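Local coordinates for FACT complex subunit SPT16 (Ashbya gossypii, PDB 6A8M), which is probably, as part of the FACT complex, a histone chaperone that destabilises and restores nucleosomes during transcription elongation and also takes part in DNA replication and repair, at residues 417-422 with 430-435; 198-203 with 304-309. All coordinates share one frame; numbering follows the deposited sequence.

Interaction 1: residues 417-422 with 430-435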
loop_
_atom_site.group_PDB
_atom_site.type_symbol
_atom_site.label_atom_id
_atom_site.label_comp_id
_atom_site.label_asym_id
_atom_site.label_seq_id
_atom_site.Cartn_x
_atom_site.Cartn_y
_atom_site.Cartn_z
ATOM N N LEU A 417 17.065 2.540 5.166
ATOM C CA LEU A 417 16.511 3.870 4.968
ATOM C C LEU A 417 15.348 3.742 4.003
ATOM O O LEU A 417 15.494 3.089 2.970
ATOM C CB LEU A 417 17.581 4.800 4.379
ATOM C CG LEU A 417 17.257 6.280 4.252
ATOM C CD1 LEU A 417 17.124 6.900 5.648
ATOM C CD2 LEU A 417 18.340 6.982 3.437
ATOM N N ALA A 418 14.213 4.370 4.319
ATOM C CA ALA A 418 13.081 4.364 3.396
ATOM C C ALA A 418 12.377 5.710 3.423
ATOM O O ALA A 418 12.275 6.349 4.469
ATOM C CB ALA A 418 12.074 3.231 3.724
ATOM N N ASP A 419 11.871 6.127 2.258
ATOM C CA ASP A 419 11.074 7.336 2.148
ATOM C C ASP A 419 9.991 7.126 1.105
ATOM O O ASP A 419 10.127 6.297 0.199
ATOM C CB ASP A 419 11.933 8.561 1.777
ATOM C CG ASP A 419 12.673 9.118 2.979
ATOM O OD1 ASP A 419 12.011 9.704 3.852
ATOM O OD2 ASP A 419 13.905 8.951 3.060
ATOM N N THR A 420 8.920 7.905 1.233
ATOM C CA THR A 420 7.828 7.890 0.265
ATOM C C THR A 420 8.081 8.961 -0.792
ATOM O O THR A 420 8.349 10.118 -0.460
ATOM C CB THR A 420 6.510 8.116 0.994
ATOM O OG1 THR A 420 6.377 7.085 1.988
ATOM C CG2 THR A 420 5.321 8.072 0.043
ATOM N N VAL A 421 8.037 8.567 -2.060
ATOM C CA VAL A 421 8.412 9.449 -3.163
ATOM C C VAL A 421 7.288 9.474 -4.189
ATOM O O VAL A 421 6.861 8.419 -4.672
ATOM C CB VAL A 421 9.722 8.994 -3.836
ATOM C CG1 VAL A 421 10.087 9.957 -4.984
ATOM C CG2 VAL A 421 10.869 8.878 -2.811
ATOM N N GLN A 422 6.841 10.670 -4.541
ATOM C CA GLN A 422 5.773 10.891 -5.499
ATOM C C GLN A 422 6.371 11.398 -6.802
ATOM O O GLN A 422 7.107 12.382 -6.799
ATOM C CB GLN A 422 4.784 11.922 -4.956
ATOM C CG GLN A 422 3.724 12.324 -5.949
ATOM C CD GLN A 422 2.702 11.220 -6.171
ATOM O OE1 GLN A 422 2.109 10.702 -5.218
ATOM N NE2 GLN A 422 2.490 10.853 -7.426
ATOM N N VAL A 430 9.901 14.028 -2.524
ATOM C CA VAL A 430 9.946 13.199 -1.320
ATOM C C VAL A 430 8.873 13.693 -0.355
ATOM O O VAL A 430 8.860 14.867 0.034
ATOM C CB VAL A 430 11.341 13.237 -0.680
ATOM C CG1 VAL A 430 11.389 12.409 0.596
ATOM C CG2 VAL A 430 12.414 12.774 -1.691
ATOM N N LEU A 431 7.944 12.803 0.016
ATOM C CA LEU A 431 6.814 13.205 0.845
ATOM C C LEU A 431 7.093 13.096 2.339
ATOM O O LEU A 431 6.464 13.810 3.128
ATOM C CB LEU A 431 5.582 12.363 0.501
ATOM C CG LEU A 431 5.118 12.370 -0.966
ATOM C CD1 LEU A 431 3.780 11.637 -1.045
ATOM C CD2 LEU A 431 4.972 13.798 -1.504
ATOM N N THR A 432 8.003 12.213 2.739
ATOM C CA THR A 432 8.399 12.009 4.134
ATOM C C THR A 432 9.660 12.835 4.372
ATOM O O THR A 432 10.709 12.567 3.770
ATOM C CB THR A 432 8.651 10.525 4.416
ATOM O OG1 THR A 432 9.437 9.971 3.352
ATOM C CG2 THR A 432 7.332 9.732 4.496
ATOM N N ASN A 433 9.553 13.859 5.226
ATOM C CA ASN A 433 10.611 14.842 5.409
ATOM C C ASN A 433 11.233 14.788 6.797
ATOM O O ASN A 433 12.048 15.651 7.126
ATOM C CB ASN A 433 10.079 16.247 5.097
ATOM C CG ASN A 433 9.507 16.339 3.686
ATOM O OD1 ASN A 433 8.344 16.725 3.479
ATOM N ND2 ASN A 433 10.321 15.959 2.702
ATOM N N TYR A 434 10.927 13.764 7.596
ATOM C CA TYR A 434 11.638 13.592 8.855
ATOM C C TYR A 434 13.133 13.454 8.577
ATOM O O TYR A 434 13.543 12.839 7.588
ATOM C CB TYR A 434 11.108 12.375 9.626
ATOM C CG TYR A 434 11.807 12.214 10.950
ATOM C CD1 TYR A 434 11.527 13.078 12.017
ATOM C CD2 TYR A 434 12.787 11.251 11.125
ATOM C CE1 TYR A 434 12.197 12.950 13.232
ATOM C CE2 TYR A 434 13.454 11.125 12.326
ATOM C CZ TYR A 434 13.164 11.972 13.372
ATOM O OH TYR A 434 13.846 11.844 14.568
ATOM N N THR A 435 13.954 14.066 9.435
ATOM C CA THR A 435 15.387 14.130 9.172
ATOM C C THR A 435 16.009 12.745 8.974
ATOM O O THR A 435 15.586 11.738 9.556
ATOM C CB THR A 435 16.126 14.868 10.310
ATOM O OG1 THR A 435 17.523 14.929 10.000
ATOM C CG2 THR A 435 15.963 14.114 11.629
#
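Asp-419 and Thr-432 meet just past the end of a β-hairpin, where strand 427-430 runs antiparallel to strand 412-424 at the margin of the five-stranded sheet of the M24 peptidase-like (pita-bread) domain of Spt16. The Thr-432 hydroxyl donates to Asp-419 OD1, with OG1 and OD1 2.6 Å apart, and approaches on the lone pair of OD1 that faces away from OD2. Arg-304 forms a salt bridge to the same OD1, while Lys-436 and Gln-325 hold OD2, so this buried carboxylate is gripped at both oxygens. At Thr-420 the backbone N-H turns to Thr-432 OG1 (N to OG1 3.0 Å, 158° at the hydrogen). In a regular hairpin that N-H would take the carbonyl of Leu-431; here the chain bends away at Leu-431, whose O is bound by Gln-186, and a side-chain hydroxyl stands in. The first torsion of Thr-432, 45°, makes this possible by placing OG1 between its own backbone N and carbonyl carbon. With alanine in place of Thr-432, the Thr-420 N-H is likely to lose its acceptor and Asp-419 OD1 its hydroxyl donor, leaving that oxygen with the Arg-304 salt bridge. Thr-420 O still follows the hairpin pattern, receiving Leu-431 N at 2.8 Å. The Thr-420 side chain splits: OG1 bonds to Asn-301 O, whereas Thr-420 CG2 lies 4.0 Å from Leu-431 CD1. Val-421 then pairs with Val-430 as a non-hydrogen-bonded antiparallel pair, CA to CA 4.5 Å. Both valines point to one face of the sheet, and their CG2 methyls approach to 4.3 Å. At Gln-422 the contact is made by the root of the side chain rather than the amide: CB packs against Leu-431 CD2 at 3.9 Å.

Interaction 2: residues 198-203 with 304-309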
loop_
_atom_site.group_PDB
_atom_site.type_symbol
_atom_site.label_atom_id
_atom_site.label_comp_id
_atom_site.label_asym_id
_atom_site.label_seq_id
_atom_site.Cartn_x
_atom_site.Cartn_y
_atom_site.Cartn_z
ATOM N N LEU A 198 8.161 10.574 17.084
ATOM C CA LEU A 198 7.813 10.036 18.397
ATOM C C LEU A 198 8.656 8.820 18.704
ATOM O O LEU A 198 9.100 8.629 19.841
ATOM C CB LEU A 198 6.344 9.631 18.446
ATOM C CG LEU A 198 5.255 10.669 18.609
ATOM C CD1 LEU A 198 3.932 9.935 18.574
ATOM C CD2 LEU A 198 5.422 11.439 19.921
ATOM N N LEU A 199 8.868 7.984 17.689
ATOM C CA LEU A 199 9.673 6.789 17.857
ATOM C C LEU A 199 11.091 7.153 18.256
ATOM O O LEU A 199 11.663 6.552 19.168
ATOM C CB LEU A 199 9.674 5.985 16.564
ATOM C CG LEU A 199 10.250 4.583 16.666
ATOM C CD1 LEU A 199 9.587 3.733 15.587
ATOM C CD2 LEU A 199 11.767 4.590 16.482
ATOM N N SER A 200 11.694 8.104 17.549
ATOM C CA SER A 200 13.063 8.481 17.887
ATOM C C SER A 200 13.153 8.959 19.336
ATOM O O SER A 200 14.054 8.553 20.073
ATOM C CB SER A 200 13.574 9.557 16.933
ATOM O OG SER A 200 14.862 10.008 17.349
ATOM N N ASP A 201 12.224 9.825 19.763
ATOM C CA ASP A 201 12.270 10.352 21.127
ATOM C C ASP A 201 12.178 9.239 22.159
ATOM O O ASP A 201 12.886 9.268 23.175
ATOM C CB ASP A 201 11.142 11.359 21.354
ATOM C CG ASP A 201 11.401 12.677 20.680
ATOM O OD1 ASP A 201 12.513 12.851 20.128
ATOM O OD2 ASP A 201 10.494 13.538 20.693
ATOM N N GLU A 202 11.296 8.262 21.928
ATOM C CA GLU A 202 11.144 7.144 22.857
ATOM C C GLU A 202 12.375 6.246 22.850
ATOM O O GLU A 202 12.816 5.770 23.905
ATOM C CB GLU A 202 9.906 6.329 22.501
ATOM C CG GLU A 202 8.599 6.914 22.982
ATOM C CD GLU A 202 7.722 5.872 23.672
ATOM O OE1 GLU A 202 8.264 4.832 24.123
ATOM O OE2 GLU A 202 6.492 6.098 23.766
ATOM N N LEU A 203 12.917 5.983 21.667
ATOM C CA LEU A 203 14.129 5.185 21.563
ATOM C C LEU A 203 15.269 5.818 22.350
ATOM O O LEU A 203 15.892 5.173 23.204
ATOM C CB LEU A 203 14.494 5.041 20.086
ATOM C CG LEU A 203 15.822 4.366 19.791
ATOM C CD1 LEU A 203 15.804 2.965 20.371
ATOM C CD2 LEU A 203 16.033 4.327 18.289
ATOM N N ARG A 304 14.239 4.655 9.167
ATOM C CA ARG A 304 15.440 5.388 9.546
ATOM C C ARG A 304 16.372 4.431 10.265
ATOM O O ARG A 304 15.939 3.423 10.849
ATOM C CB ARG A 304 15.119 6.587 10.462
ATOM C CG ARG A 304 14.275 7.650 9.771
ATOM C CD ARG A 304 15.103 8.326 8.697
ATOM N NE ARG A 304 14.463 9.466 8.033
ATOM C CZ ARG A 304 13.887 9.374 6.835
ATOM N NH1 ARG A 304 13.823 8.182 6.216
ATOM N NH2 ARG A 304 13.379 10.458 6.249
ATOM N N THR A 305 17.654 4.763 10.236
ATOM C CA THR A 305 18.652 4.099 11.064
ATOM C C THR A 305 19.129 5.107 12.104
ATOM O O THR A 305 19.433 6.260 11.765
ATOM C CB THR A 305 19.837 3.613 10.218
ATOM O OG1 THR A 305 19.380 2.710 9.212
ATOM C CG2 THR A 305 20.861 2.890 11.090
ATOM N N PHE A 306 19.155 4.698 13.365
ATOM C CA PHE A 306 19.696 5.529 14.425
ATOM C C PHE A 306 21.030 4.930 14.856
ATOM O O PHE A 306 21.180 3.704 14.902
ATOM C CB PHE A 306 18.712 5.641 15.585
ATOM C CG PHE A 306 17.377 6.197 15.181
ATOM C CD1 PHE A 306 17.190 7.568 15.046
ATOM C CD2 PHE A 306 16.324 5.352 14.894
ATOM C CE1 PHE A 306 15.948 8.096 14.647
ATOM C CE2 PHE A 306 15.096 5.854 14.473
ATOM C CZ PHE A 306 14.894 7.226 14.357
ATOM N N LEU A 307 22.015 5.795 15.093
ATOM C CA LEU A 307 23.373 5.379 15.437
ATOM C C LEU A 307 23.675 5.791 16.871
ATOM O O LEU A 307 23.505 6.960 17.231
ATOM C CB LEU A 307 24.404 6.000 14.483
ATOM C CG LEU A 307 24.168 5.809 12.987
ATOM C CD1 LEU A 307 25.229 6.577 12.187
ATOM C CD2 LEU A 307 24.214 4.347 12.663
ATOM N N ILE A 308 24.095 4.828 17.690
ATOM C CA ILE A 308 24.464 5.072 19.083
ATOM C C ILE A 308 25.948 4.782 19.205
ATOM O O ILE A 308 26.360 3.621 19.100
ATOM C CB ILE A 308 23.684 4.186 20.060
ATOM C CG1 ILE A 308 22.181 4.189 19.727
ATOM C CG2 ILE A 308 24.024 4.577 21.500
ATOM C CD1 ILE A 308 21.559 5.548 19.672
ATOM N N ASP A 309 26.749 5.819 19.454
ATOM C CA ASP A 309 28.196 5.689 19.536
ATOM C C ASP A 309 28.736 4.839 18.381
ATOM O O ASP A 309 29.471 3.873 18.605
ATOM C CB ASP A 309 28.597 5.089 20.877
ATOM C CG ASP A 309 28.332 6.029 22.033
ATOM O OD1 ASP A 309 28.727 7.202 21.924
ATOM O OD2 ASP A 309 27.734 5.604 23.045
#
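Phe-306 reaches from strand 298-308 to three side chains of helix 179-208, Leu-199, Ser-200 and Leu-203, and contributes 82 of the 168 Å² buried between the two segments. Its CG stands anti to its own carbonyl carbon (first torsion -58°), which carries the ring out toward the helix surface. All three helix residues meet it obliquely, each at a different part of the ring. Leu-203 touches the half nearest the strand: methyl CD2 lies 3.6 Å from Phe-306 CD2 and also approaches CG and CB. One helical turn earlier, Leu-199 brings its CD2 to within 4.1 Å of the next ring carbon, Phe-306 CE2. Ser-200 approaches the other ortho-meta branch, with OG 3.5 Å and CB 3.6 Å from Phe-306 CE1, and CB also near CZ. These contacts are van der Waals in kind; the serine oxygen lies beside ring carbons and makes no polar bond to the strand. The backbones run nearly side by side. The helix and strand axes pass 10.9 Å apart with their directions only 22° from parallel, and the nearest CA atoms, those of Ser-200 and Phe-306, are 8.0 Å apart. That spacing is filled mainly by the phenylalanine, an α-on-β arrangement within the M24 peptidase-like domain of Spt16. Around it, strand 285-295 pairs antiparallel with strand 298-308 and lends Ala-289, which touches both Leu-199 and Phe-306. Helix 215-224 packs on the leucines through Val-222 and Leu-218. Strand 442-443, parallel to strand 298-308 on its other side, sets Phe-443 against Ser-200 and Ile-308, so the helix covers the sheet across several strands.

How the interactions relate
Interaction 2 closes before interaction 1 opens along the chain, and their centres lie about 17 Å apart on the same side of the chain's centre. Both belong to the M24 peptidase-like domain and lie on neighbouring strands, 412-424 and 298-308, bonded to each other through the backbones of Ala-418 and Ser-303 within the curved sheet of the pita-bread fold. Arg-304 joins them directly, its NH2 lying 2.7 Å from Tyr-434 O, a probable hydrogen bond, while its NE bonds to Thr-435 O. Helix 179-208 is shared as well: it touches Thr-420 and Leu-431 through Ser-189 and, farther along, Tyr-434 through Ser-200. The chain at 430-435 thus bridges the two strands and this long helix.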